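Local coordinates for protein blood group a-and b-cleaving endo-beta-galactosidase (Streptococcus pneumoniae, PDB 2YGL) that probably recognises host glycans through tandem family 51 carbohydrate-binding modules attached to a family 98 glycoside hydrolase that cleaves blood group A and B antigens, at residues I87-D90 against Q91-S95; E107-D111 against G112-Y116; V120-P123 against E124-Y128; T138-Q141 against N142-K145; S150-G153 against E154-G158. All coordinates share one frame; numbering follows the deposited sequence.

Contact 1: residues I87-D90 against Q91-S95; sequences IGID and QSANS
The carboxylate of Asp90 reaches forward to the backbone N and hydroxyl of Ser92 in an Asx turn set within a type I beta turn from Asp90 to Ala93, just beyond the corner at Gly88, in the connection from strand 82-87 to strand 105-110 of the facing sheet of the beta sandwich. CG stands anti to the backbone N (chi1 -163°), which carries OD2 forward along the chain. Asp90 OD2 takes two hydrogen bonds, from Ser92 N at 3.0 Å and from Ser92 OG at 2.6 Å. Both donors come to its anti side but from opposite faces of the carboxylate plane, a pincer that restrains rotation of the group. The other oxygen, OD1, accepts from the backbone N of Ser46, so this buried carboxylate is bonded through both oxygens. The turn itself closes with Ala93 N to Asp90 O at 3.0 Å, the donor standing well above the carbonyl plane. Ala93 points its methyl back at Ile89, whose branch CG2 meets Ala93 CB at 3.7 Å. A water lies 2.6 Å from Ile89 O and 2.7 Å from Gln91 OE1, hydrogen-bonded to both.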
loop_
_atom_site.group_PDB
_atom_site.type_symbol
_atom_site.label_atom_id
_atom_site.label_comp_id
_atom_site.label_asym_id
_atom_site.label_seq_id
_atom_site.Cartn_x
_atom_site.Cartn_y
_atom_site.Cartn_z
ATOM N N ILE A 87 14.617 19.038 12.627
ATOM C CA ILE A 87 15.357 18.875 13.880
ATOM C C ILE A 87 16.138 20.122 14.269
ATOM O O ILE A 87 16.592 20.880 13.413
ATOM C CB ILE A 87 16.313 17.642 13.864
ATOM C CG1 ILE A 87 17.260 17.690 12.652
ATOM C CG2 ILE A 87 15.512 16.345 13.915
ATOM C CD1 ILE A 87 18.464 16.761 12.761
ATOM N N GLY A 88 16.291 20.309 15.574
ATOM C CA GLY A 88 17.069 21.407 16.133
ATOM C C GLY A 88 16.827 21.489 17.625
ATOM O O GLY A 88 16.112 20.663 18.190
ATOM N N ILE A 89 17.436 22.482 18.265
ATOM C CA ILE A 89 17.195 22.744 19.677
ATOM C C ILE A 89 16.044 23.738 19.780
ATOM O O ILE A 89 16.061 24.781 19.124
ATOM C CB ILE A 89 18.460 23.280 20.389
ATOM C CG1 ILE A 89 19.588 22.245 20.312
ATOM C CG2 ILE A 89 18.151 23.629 21.848
ATOM C CD1 ILE A 89 20.961 22.768 20.713
ATOM N N ASP A 90 15.042 23.403 20.592
ATOM C CA ASP A 90 13.857 24.246 20.737
ATOM C C ASP A 90 14.197 25.656 21.222
ATOM O O ASP A 90 15.096 25.842 22.047
ATOM C CB ASP A 90 12.846 23.606 21.688
ATOM C CG ASP A 90 11.467 24.213 21.550
ATOM O OD1 ASP A 90 10.723 23.808 20.632
ATOM O OD2 ASP A 90 11.132 25.103 22.352
ATOM N N GLN A 91 13.468 26.641 20.701
ATOM C CA GLN A 91 13.657 28.046 21.064
ATOM C C GLN A 91 13.439 28.327 22.555
ATOM O O GLN A 91 13.921 29.335 23.069
ATOM C CB GLN A 91 12.747 28.944 20.216
ATOM C CG GLN A 91 13.192 29.088 18.765
ATOM C CD GLN A 91 14.417 29.968 18.617
ATOM O OE1 GLN A 91 15.522 29.479 18.384
ATOM N NE2 GLN A 91 14.229 31.271 18.770
ATOM N N SER A 92 12.730 27.429 23.237
ATOM C CA SER A 92 12.460 27.557 24.675
ATOM C C SER A 92 13.619 27.096 25.572
ATOM O O SER A 92 13.528 27.188 26.801
ATOM C CB SER A 92 11.191 26.780 25.047
ATOM O OG SER A 92 11.406 25.379 24.947
ATOM N N ALA A 93 14.696 26.599 24.965
ATOM C CA ALA A 93 15.832 26.052 25.719
ATOM C C ALA A 93 16.539 27.092 26.587
ATOM O O ALA A 93 16.601 28.271 26.237
ATOM C CB ALA A 93 16.835 25.392 24.776
ATOM N N ASN A 94 17.067 26.639 27.722
ATOM C CA ASN A 94 17.976 27.446 28.532
ATOM C C ASN A 94 19.319 27.509 27.815
ATOM O O ASN A 94 20.056 26.519 27.771
ATOM C CB ASN A 94 18.127 26.839 29.938
ATOM C CG ASN A 94 19.020 27.672 30.869
ATOM O OD1 ASN A 94 19.707 28.603 30.449
ATOM N ND2 ASN A 94 19.011 27.320 32.145
ATOM N N SER A 95 19.615 28.667 27.231
ATOM C CA SER A 95 20.889 28.891 26.549
ATOM C C SER A 95 21.684 30.028 27.205
ATOM O O SER A 95 22.404 30.761 26.528
ATOM C CB SER A 95 20.654 29.184 25.064
ATOM O OG SER A 95 19.934 30.391 24.883
HETATM O O HOH W 1 16.193 26.934 17.680
#

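Contact 2: residues E107-D111 against G112-Y116; sequences EIEID and GKVVY
Strands 107-110 and 113-116 run antiparallel with a pronounced twist, their directions 132° apart, and a type I' turn from Ile110 to Lys113 joins them. Asp111 and Gly112 fill the corner of the turn, both with positive phi, and Ile110 and Lys113 close it with reciprocal backbone hydrogen bonds. Further along, Ile108 O accepts from both Val115 N, at 2.8 Å, and Tyr116 N, at 3.2 Å. Two residues thus stand opposite one, and the extra residue shifts the register between the Ile108-Tyr116 and Glu109-Val114 pairs.

The bulge also places Val115 for apolar contact. Its CG2 lies between the backbone N and the carbonyl carbon and touches two isoleucines: Ile108 CG2 at 3.8 Å and, with the side chains crossing at about a right angle, Ile110 CD1 at 3.8 Å. Ile108 and Tyr116 meet at their CB atoms, and both pack on Ile135 of the facing sheet. On the other face Glu109 extends alongside the turn, a chi1 of -174° swinging the chain away from its own N-H, until OE2 lies 3.6 Å from Gly112 CA. A water links Glu109 OE2, at 2.8 Å, to Gly112 N, at 2.7 Å, while OE1 forms a salt bridge with Lys149. Asp111 turns outward from the hairpin, its carboxylate accepting from the backbone N atoms of Lys144 and Lys145. Together these features make a beta hairpin with a two-residue type I' turn and a classic beta bulge, at the edge of the five-stranded sheet of a CBM51 beta sandwich.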
loop_
_atom_site.group_PDB
_atom_site.type_symbol
_atom_site.label_atom_id
_atom_site.label_comp_id
_atom_site.label_asym_id
_atom_site.label_seq_id
_atom_site.Cartn_x
_atom_site.Cartn_y
_atom_site.Cartn_z
ATOM N N GLU A 107 20.587 11.436 15.175
ATOM C CA GLU A 107 20.517 10.365 14.188
ATOM C C GLU A 107 19.121 9.769 14.069
ATOM O O GLU A 107 18.340 9.785 15.023
ATOM C CB GLU A 107 21.503 9.245 14.529
ATOM C CG GLU A 107 22.970 9.609 14.377
ATOM C CD GLU A 107 23.900 8.516 14.887
ATOM O OE1 GLU A 107 23.421 7.563 15.543
ATOM O OE2 GLU A 107 25.119 8.617 14.631
ATOM N N ILE A 108 18.821 9.249 12.881
ATOM C CA ILE A 108 17.645 8.415 12.668
ATOM C C ILE A 108 18.127 7.030 12.255
ATOM O O ILE A 108 18.955 6.890 11.350
ATOM C CB ILE A 108 16.674 9.008 11.610
ATOM C CG1 ILE A 108 16.253 10.442 11.982
ATOM C CG2 ILE A 108 15.450 8.100 11.414
ATOM C CD1 ILE A 108 15.484 10.582 13.305
ATOM N N GLU A 109 17.613 6.016 12.944
ATOM C CA GLU A 109 18.034 4.638 12.754
ATOM C C GLU A 109 16.827 3.764 12.431
ATOM O O GLU A 109 15.777 3.890 13.066
ATOM C CB GLU A 109 18.726 4.141 14.026
ATOM C CG GLU A 109 19.349 2.758 13.943
ATOM C CD GLU A 109 20.133 2.403 15.197
ATOM O OE1 GLU A 109 21.122 3.102 15.505
ATOM O OE2 GLU A 109 19.759 1.426 15.876
ATOM N N ILE A 110 16.979 2.898 11.431
ATOM C CA ILE A 110 15.957 1.901 11.102
ATOM C C ILE A 110 16.577 0.507 11.124
ATOM O O ILE A 110 17.508 0.222 10.363
ATOM C CB ILE A 110 15.285 2.165 9.726
ATOM C CG1 ILE A 110 14.570 3.521 9.719
ATOM C CG2 ILE A 110 14.303 1.037 9.384
ATOM C CD1 ILE A 110 14.147 4.002 8.336
ATOM N N ASP A 111 16.061 -0.341 12.014
ATOM C CA ASP A 111 16.507 -1.735 12.163
ATOM C C ASP A 111 18.031 -1.893 12.248
ATOM O O ASP A 111 18.617 -2.747 11.578
ATOM C CB ASP A 111 15.926 -2.616 11.045
ATOM C CG ASP A 111 14.405 -2.618 11.025
ATOM O OD1 ASP A 111 13.777 -2.555 12.104
ATOM O OD2 ASP A 111 13.833 -2.694 9.917
ATOM N N GLY A 112 18.663 -1.061 13.070
ATOM C CA GLY A 112 20.105 -1.129 13.296
ATOM C C GLY A 112 20.950 -0.342 12.311
ATOM O O GLY A 112 22.169 -0.259 12.468
ATOM N N LYS A 113 20.305 0.234 11.297
ATOM C CA LYS A 113 20.997 1.009 10.268
ATOM C C LYS A 113 20.761 2.508 10.431
ATOM O O LYS A 113 19.616 2.961 10.443
ATOM C CB LYS A 113 20.545 0.571 8.867
ATOM C CG LYS A 113 21.457 -0.432 8.167
ATOM C CD LYS A 113 21.331 -1.833 8.744
ATOM C CE LYS A 113 22.087 -2.840 7.897
ATOM N NZ LYS A 113 22.038 -4.198 8.500
ATOM N N VAL A 114 21.847 3.269 10.547
ATOM C CA VAL A 114 21.768 4.729 10.565
ATOM C C VAL A 114 21.346 5.215 9.180
ATOM O O VAL A 114 22.090 5.067 8.208
ATOM C CB VAL A 114 23.114 5.382 10.983
ATOM C CG1 VAL A 114 23.042 6.902 10.870
ATOM C CG2 VAL A 114 23.494 4.967 12.400
ATOM N N VAL A 115 20.145 5.777 9.097
ATOM C CA VAL A 115 19.611 6.253 7.817
ATOM C C VAL A 115 19.727 7.771 7.660
ATOM O O VAL A 115 19.586 8.303 6.557
ATOM C CB VAL A 115 18.162 5.757 7.553
ATOM C CG1 VAL A 115 18.159 4.250 7.306
ATOM C CG2 VAL A 115 17.223 6.130 8.700
ATOM N N TYR A 116 19.987 8.452 8.773
ATOM C CA TYR A 116 20.341 9.867 8.769
ATOM C C TYR A 116 21.260 10.190 9.943
ATOM O O TYR A 116 21.057 9.703 11.057
ATOM C CB TYR A 116 19.100 10.771 8.812
ATOM C CG TYR A 116 19.440 12.229 9.066
ATOM C CD1 TYR A 116 19.547 12.724 10.369
ATOM C CD2 TYR A 116 19.682 13.104 8.010
ATOM C CE1 TYR A 116 19.877 14.055 10.609
ATOM C CE2 TYR A 116 20.012 14.436 8.241
ATOM C CZ TYR A 116 20.107 14.901 9.542
ATOM O OH TYR A 116 20.430 16.214 9.780
HETATM O O HOH W 2 17.440 0.063 15.260
#

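Contact 3: residues V120-P123 against E124-Y128; sequences VTNP and EGFRY
Asn122 opens the contact through its backbone: its O receives the N-H of Gly125 at 3.0 Å. This bond is bent, with 139° at the hydrogen, and the donor stands far above the carbonyl plane. The side chain of Asn122 is turned back along the chain, where ND2 makes a weak hydrogen bond to Thr121 OG1 at 2.7 Å, while its CB lies against Gly125 O at 3.6 Å. Asn122 is buried, with Thr130 and Gln133 packed round it.

Pro123 follows at the first corner of the turn, its ring fixing phi near -62°, a value well suited to that position. Its ring lies side by side with Glu124, the two pointing the same way. Glu124 bends at chi2 (-71°), and this curl brings its OE1 back against the Asn122-Pro123 peptide bond, 3.3 Å from Asn122 C and 3.3 Å from Pro123 CD. The backbone of Glu124 serves a different partner, its O accepting from Arg127 NH1 at 2.9 Å, which folds the guanidinium group over the exit of the turn. Beyond it, Gly125 takes a positive phi and leads the chain to Phe126, whose backbone pairs with Val103. Asn-Pro-Glu-Gly is thus a type I beta turn with proline at its second position, lying in the long connection between strand 113-117 and strand 133-138, which belong to different sheets of the beta sandwich.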
loop_
_atom_site.group_PDB
_atom_site.type_symbol
_atom_site.label_atom_id
_atom_site.label_comp_id
_atom_site.label_asym_id
_atom_site.label_seq_id
_atom_site.Cartn_x
_atom_site.Cartn_y
_atom_site.Cartn_z
ATOM N N VAL A 120 27.080 14.919 8.916
ATOM C CA VAL A 120 27.414 15.269 7.536
ATOM C C VAL A 120 27.380 16.787 7.314
ATOM O O VAL A 120 28.352 17.378 6.833
ATOM C CB VAL A 120 26.464 14.543 6.532
ATOM C CG1 VAL A 120 26.784 14.920 5.086
ATOM C CG2 VAL A 120 26.542 13.034 6.719
ATOM N N THR A 121 26.266 17.411 7.687
ATOM C CA THR A 121 26.078 18.847 7.488
ATOM C C THR A 121 26.469 19.664 8.724
ATOM O O THR A 121 26.822 20.839 8.611
ATOM C CB THR A 121 24.619 19.175 7.099
ATOM O OG1 THR A 121 23.739 18.737 8.141
ATOM C CG2 THR A 121 24.234 18.484 5.792
ATOM N N ASN A 122 26.399 19.033 9.896
ATOM C CA ASN A 122 26.682 19.697 11.170
ATOM C C ASN A 122 27.673 18.901 12.022
ATOM O O ASN A 122 27.274 18.293 13.022
ATOM C CB ASN A 122 25.388 19.907 11.974
ATOM C CG ASN A 122 24.408 20.844 11.292
ATOM O OD1 ASN A 122 24.288 22.010 11.669
ATOM N ND2 ASN A 122 23.688 20.337 10.299
ATOM N N PRO A 123 28.967 18.899 11.638
ATOM C CA PRO A 123 29.975 18.135 12.384
ATOM C C PRO A 123 30.137 18.602 13.829
ATOM O O PRO A 123 30.455 17.798 14.705
ATOM C CB PRO A 123 31.266 18.394 11.600
ATOM C CG PRO A 123 31.013 19.663 10.857
ATOM C CD PRO A 123 29.568 19.603 10.490
ATOM N N GLU A 124 29.919 19.893 14.066
ATOM C CA GLU A 124 30.028 20.469 15.407
ATOM C C GLU A 124 28.710 20.356 16.183
ATOM O O GLU A 124 28.655 20.647 17.382
ATOM C CB GLU A 124 30.547 21.920 15.343
ATOM C CG GLU A 124 29.637 22.951 14.646
ATOM C CD GLU A 124 29.555 22.782 13.132
ATOM O OE1 GLU A 124 28.760 21.936 12.668
ATOM O OE2 GLU A 124 30.280 23.501 12.402
ATOM N N GLY A 125 27.660 19.918 15.491
ATOM C CA GLY A 125 26.364 19.654 16.113
ATOM C C GLY A 125 25.402 20.827 16.082
ATOM O O GLY A 125 25.438 21.644 15.163
ATOM N N PHE A 126 24.535 20.900 17.091
ATOM C CA PHE A 126 23.547 21.975 17.189
ATOM C C PHE A 126 23.790 22.868 18.396
ATOM O O PHE A 126 24.105 22.387 19.485
ATOM C CB PHE A 126 22.119 21.415 17.238
ATOM C CG PHE A 126 21.666 20.783 15.949
ATOM C CD1 PHE A 126 21.924 19.438 15.689
ATOM C CD2 PHE A 126 20.981 21.531 14.995
ATOM C CE1 PHE A 126 21.508 18.851 14.497
ATOM C CE2 PHE A 126 20.560 20.952 13.799
ATOM C CZ PHE A 126 20.821 19.612 13.549
ATOM N N ARG A 127 23.643 24.170 18.173
ATOM C CA ARG A 127 23.649 25.173 19.234
ATOM C C ARG A 127 22.271 25.830 19.287
ATOM O O ARG A 127 21.404 25.526 18.464
ATOM C CB ARG A 127 24.731 26.230 18.977
ATOM C CG ARG A 127 26.149 25.686 18.817
ATOM C CD ARG A 127 26.715 25.154 20.128
ATOM N NE ARG A 127 28.106 24.715 19.986
ATOM C CZ ARG A 127 28.483 23.503 19.580
ATOM N NH1 ARG A 127 27.579 22.575 19.267
ATOM N NH2 ARG A 127 29.773 23.217 19.488
ATOM N N TYR A 128 22.080 26.736 20.246
ATOM C CA TYR A 128 20.787 27.384 20.471
ATOM C C TYR A 128 20.278 28.122 19.230
ATOM O O TYR A 128 19.072 28.210 19.010
ATOM C CB TYR A 128 20.876 28.357 21.656
ATOM C CG TYR A 128 21.375 29.731 21.274
ATOM C CD1 TYR A 128 22.738 29.974 21.102
ATOM C CD2 TYR A 128 20.481 30.782 21.054
ATOM C CE1 TYR A 128 23.202 31.229 20.733
ATOM C CE2 TYR A 128 20.936 32.042 20.682
ATOM C CZ TYR A 128 22.297 32.256 20.526
ATOM O OH TYR A 128 22.755 33.496 20.158
#

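Contact 4: residues T138-Q141 against N142-K145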
loop_
_atom_site.group_PDB
_atom_site.type_symbol
_atom_site.label_atom_id
_atom_site.label_comp_id
_atom_site.label_asym_id
_atom_site.label_seq_id
_atom_site.Cartn_x
_atom_site.Cartn_y
_atom_site.Cartn_z
ATOM N N THR A 138 13.899 7.458 3.110
ATOM C CA THR A 138 13.084 6.356 2.613
ATOM C C THR A 138 13.069 5.225 3.642
ATOM O O THR A 138 14.095 4.906 4.245
ATOM C CB THR A 138 13.611 5.827 1.254
ATOM O OG1 THR A 138 13.864 6.929 0.374
ATOM C CG2 THR A 138 12.597 4.898 0.598
ATOM N N ILE A 139 11.894 4.641 3.847
ATOM C CA ILE A 139 11.737 3.492 4.730
ATOM C C ILE A 139 11.632 2.222 3.880
ATOM O O ILE A 139 10.802 2.160 2.967
ATOM C CB ILE A 139 10.499 3.658 5.649
ATOM C CG1 ILE A 139 10.770 4.736 6.703
ATOM C CG2 ILE A 139 10.119 2.339 6.321
ATOM C CD1 ILE A 139 9.533 5.220 7.426
ATOM N N PRO A 140 12.487 1.216 4.163
ATOM C CA PRO A 140 12.428 -0.070 3.458
ATOM C C PRO A 140 11.104 -0.778 3.718
ATOM O O PRO A 140 10.560 -0.680 4.820
ATOM C CB PRO A 140 13.585 -0.865 4.078
ATOM C CG PRO A 140 14.490 0.163 4.666
ATOM C CD PRO A 140 13.580 1.241 5.152
ATOM N N GLN A 141 10.594 -1.481 2.708
ATOM C CA GLN A 141 9.282 -2.136 2.784
ATOM C C GLN A 141 9.183 -3.108 3.958
ATOM O O GLN A 141 8.110 -3.292 4.536
ATOM C CB GLN A 141 8.972 -2.858 1.466
ATOM C CG GLN A 141 7.499 -3.224 1.276
ATOM C CD GLN A 141 7.226 -3.965 -0.030
ATOM O OE1 GLN A 141 8.134 -4.197 -0.835
ATOM N NE2 GLN A 141 5.967 -4.336 -0.243
ATOM N N ASN A 142 10.317 -3.708 4.308
ATOM C CA ASN A 142 10.409 -4.697 5.381
ATOM C C ASN A 142 10.589 -4.119 6.793
ATOM O O ASN A 142 10.588 -4.871 7.770
ATOM C CB ASN A 142 11.564 -5.659 5.080
ATOM C CG ASN A 142 12.742 -4.962 4.414
ATOM O OD1 ASN A 142 12.793 -4.844 3.189
ATOM N ND2 ASN A 142 13.687 -4.492 5.220
ATOM N N ALA A 143 10.735 -2.797 6.895
ATOM C CA ALA A 143 11.126 -2.135 8.150
ATOM C C ALA A 143 10.222 -2.437 9.345
ATOM O O ALA A 143 8.999 -2.478 9.218
ATOM C CB ALA A 143 11.253 -0.633 7.949
ATOM N N LYS A 144 10.848 -2.635 10.504
ATOM C CA LYS A 144 10.141 -3.005 11.732
ATOM C C LYS A 144 10.248 -1.947 12.834
ATOM O O LYS A 144 9.304 -1.747 13.601
ATOM C CB LYS A 144 10.651 -4.356 12.253
ATOM C CG LYS A 144 10.213 -5.555 11.413
ATOM C CD LYS A 144 10.942 -6.830 11.824
ATOM C CE LYS A 144 10.442 -8.039 11.041
ATOM N NZ LYS A 144 10.674 -7.910 9.569
ATOM N N LYS A 145 11.394 -1.271 12.903
ATOM C CA LYS A 145 11.689 -0.361 14.009
ATOM C C LYS A 145 12.400 0.906 13.538
ATOM O O LYS A 145 13.438 0.835 12.875
ATOM C CB LYS A 145 12.546 -1.084 15.053
ATOM C CG LYS A 145 12.698 -0.360 16.381
ATOM C CD LYS A 145 13.718 -1.072 17.251
ATOM C CE LYS A 145 13.627 -0.626 18.694
ATOM N NZ LYS A 145 14.494 -1.467 19.568
#
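Asn142 reaches back across the turn to Pro140. Asn142 CB rests against the backbone, 3.7 Å from Gln141 C. A first torsion of 36°, short of the staggered value, turns the next atom toward the backbone N side, directing the side chain back along the preceding residues, and Asn142 CG comes to 4.2 Å from Pro140 CB. At the end the amide divides its contacts. Asn142 OD1 lies 4.0 Å from Gln141 N, too far for a hydrogen bond, whereas Asn142 ND2 settles against the proline ring, 3.8 Å from Pro140 CB. The touch is one of van der Waals type at an exposed place, the amide nitrogen against the CB methylene of the proline.

The backbone here is a type I beta turn from Pro140 to Ala143, in the short connection by which the chain passes from strand 133-138 in one sheet of the CBM51 sandwich to strand 145-151 in the other. Its single closing bond, Ala143 N to Pro140 O, measures 3.0 Å and is fairly straight at the hydrogen (162°), although the donor lies above the carbonyl plane. Ala143 points its methyl into the turn. Ala143 CB meets Ile139 CG2 at 3.6 Å and, less closely, Pro140 CD at 4.1 Å. Ile139 and Ala143 both also touch Ile110, so the inner side of the turn rests on the strand 105-110, and Ile139 continues onto Phe80.

Contact 5: residues S150-G153 against E154-G158; sequences SFAG and EHTWG. With CA (calcium ion), chain C.
Ala152 and His155 meet through their backbone carbonyl oxygens, which converge on one calcium ion. Ala152 O binds it at 2.3 Å and His155 O at 2.2 Å, and the metal draws the two oxygens together, although neither could donate a hydrogen to the other. Two waters, at 2.3 Å and 2.4 Å from the calcium ion, also coordinate it; Val102 O and Asp159 OD2 complete a shell of six. The aspartate alone among the protein ligands brings a carboxylate, and the histidine serves through its backbone rather than its ring.

Hydrogen bonds tie the two metal-bound waters to the loop backbone. One water accepts from His155 N at 3.1 Å, so that residue grips the site twice, directly by its O and through water by its N. The other lies 2.8 Å from Trp157 O and is hydrogen-bonded to it.

The loop that makes this site joins strand 145-151 to strand 160-171 across the two sheets of the beta sandwich, and the metal cross-links it to the connection carrying Val102, consistent with a structural role for the calcium in this CBM51 module. Gly153, with positive phi, turns the chain between the two carbonyl ligands.

Apolar contact across the loop is slight: the Ala152 methyl points toward 154-158, and Ala152 CB touches Thr156 CG2 at 3.8 Å. The His155 and Trp157 side chains pack on each other. Trp157 CZ3 sits over the centre of the His155 imidazole, and in return His155 CB lies over the rim of the indole, 3.6 Å above its plane.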
loop_
_atom_site.group_PDB
_atom_site.type_symbol
_atom_site.label_atom_id
_atom_site.label_comp_id
_atom_site.label_asym_id
_atom_site.label_seq_id
_atom_site.Cartn_x
_atom_site.Cartn_y
_atom_site.Cartn_z
ATOM N N SER A 150 19.324 11.156 19.921
ATOM C CA SER A 150 19.973 12.449 20.140
ATOM C C SER A 150 21.126 12.347 21.133
ATOM O O SER A 150 20.978 11.782 22.221
ATOM C CB SER A 150 18.966 13.526 20.563
ATOM O OG SER A 150 18.211 13.124 21.688
ATOM N N PHE A 151 22.272 12.896 20.738
ATOM C CA PHE A 151 23.505 12.789 21.515
ATOM C C PHE A 151 23.857 14.118 22.190
ATOM O O PHE A 151 24.125 15.119 21.520
ATOM C CB PHE A 151 24.655 12.291 20.628
ATOM C CG PHE A 151 24.504 10.856 20.177
ATOM C CD1 PHE A 151 23.757 10.536 19.044
ATOM C CD2 PHE A 151 25.116 9.823 20.885
ATOM C CE1 PHE A 151 23.614 9.210 18.625
ATOM C CE2 PHE A 151 24.983 8.492 20.473
ATOM C CZ PHE A 151 24.228 8.187 19.341
ATOM N N ALA A 152 23.848 14.107 23.523
ATOM C CA ALA A 152 24.028 15.311 24.338
ATOM C C ALA A 152 25.467 15.808 24.407
ATOM O O ALA A 152 25.701 17.000 24.605
ATOM C CB ALA A 152 23.492 15.080 25.747
ATOM N N GLY A 153 26.426 14.899 24.266
ATOM C CA GLY A 153 27.833 15.256 24.415
ATOM C C GLY A 153 28.234 15.378 25.872
ATOM O O GLY A 153 27.845 14.547 26.696
ATOM N N GLU A 154 29.001 16.420 26.190
ATOM C CA GLU A 154 29.563 16.598 27.536
ATOM C C GLU A 154 28.508 16.731 28.633
ATOM O O GLU A 154 28.636 16.120 29.694
ATOM C CB GLU A 154 30.521 17.793 27.576
ATOM C CG GLU A 154 31.830 17.571 26.834
ATOM C CD GLU A 154 32.817 18.704 27.039
ATOM O OE1 GLU A 154 33.202 18.965 28.203
ATOM O OE2 GLU A 154 33.216 19.332 26.033
ATOM N N HIS A 155 27.475 17.530 28.373
ATOM C CA HIS A 155 26.398 17.755 29.338
ATOM C C HIS A 155 25.044 17.712 28.644
ATOM O O HIS A 155 24.954 17.954 27.443
ATOM C CB HIS A 155 26.561 19.114 30.024
ATOM C CG HIS A 155 27.933 19.362 30.566
ATOM N ND1 HIS A 155 28.381 18.801 31.743
ATOM C CD2 HIS A 155 28.954 20.116 30.095
ATOM C CE1 HIS A 155 29.620 19.199 31.972
ATOM N NE2 HIS A 155 29.990 19.998 30.987
ATOM N N THR A 156 23.994 17.421 29.405
ATOM C CA THR A 156 22.634 17.411 28.869
ATOM C C THR A 156 21.933 18.769 29.043
ATOM O O THR A 156 20.826 18.969 28.538
ATOM C CB THR A 156 21.774 16.311 29.529
ATOM O OG1 THR A 156 21.598 16.615 30.918
ATOM C CG2 THR A 156 22.430 14.941 29.383
ATOM N N TRP A 157 22.587 19.691 29.751
ATOM C CA TRP A 157 22.013 21.002 30.079
ATOM C C TRP A 157 21.500 21.746 28.846
ATOM O O TRP A 157 22.245 21.966 27.889
ATOM C CB TRP A 157 23.030 21.884 30.817
ATOM C CG TRP A 157 23.710 21.243 32.008
ATOM C CD1 TRP A 157 23.160 20.364 32.904
ATOM C CD2 TRP A 157 25.059 21.465 32.443
ATOM N NE1 TRP A 157 24.090 20.014 33.856
ATOM C CE2 TRP A 157 25.262 20.674 33.598
ATOM C CE3 TRP A 157 26.120 22.246 31.962
ATOM C CZ2 TRP A 157 26.485 20.643 34.281
ATOM C CZ3 TRP A 157 27.335 22.220 32.644
ATOM C CH2 TRP A 157 27.506 21.422 33.792
ATOM N N GLY A 158 20.221 22.114 28.878
ATOM C CA GLY A 158 19.593 22.896 27.809
ATOM C C GLY A 158 19.404 22.194 26.472
ATOM O O GLY A 158 19.006 22.826 25.491
HETATM CA CA CA C . 24.953 18.959 25.513
HETATM O O HOH W 3 27.149 19.347 25.887
HETATM O O HOH W 4 24.653 20.909 26.864
#

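Overall arrangement
All five contacts lie in the first CBM51 module. Contact 2 is the hairpin within one sheet, whereas contacts 1, 3, 4 and 5 sit in connections between the two sheets. Contact 3 is mostly buried, contacts 1, 2 and 4 are partly buried, and contact 5 is at the surface. Contacts 1, 3 and 5 gather at the calcium end, contact 1 touching both others. Contact 4 lies at the far end, about 29 Å from contact 5 between centres, and joins contact 2 through Asp111. Of the three type I turns, contacts 1 and 4 share alanine-on-isoleucine packing, to which contact 1 adds the Asp90 carboxylate; contact 3 has a proline. Contact 5 relies on metal coordination, contact 2 on paired backbones and buried isoleucines.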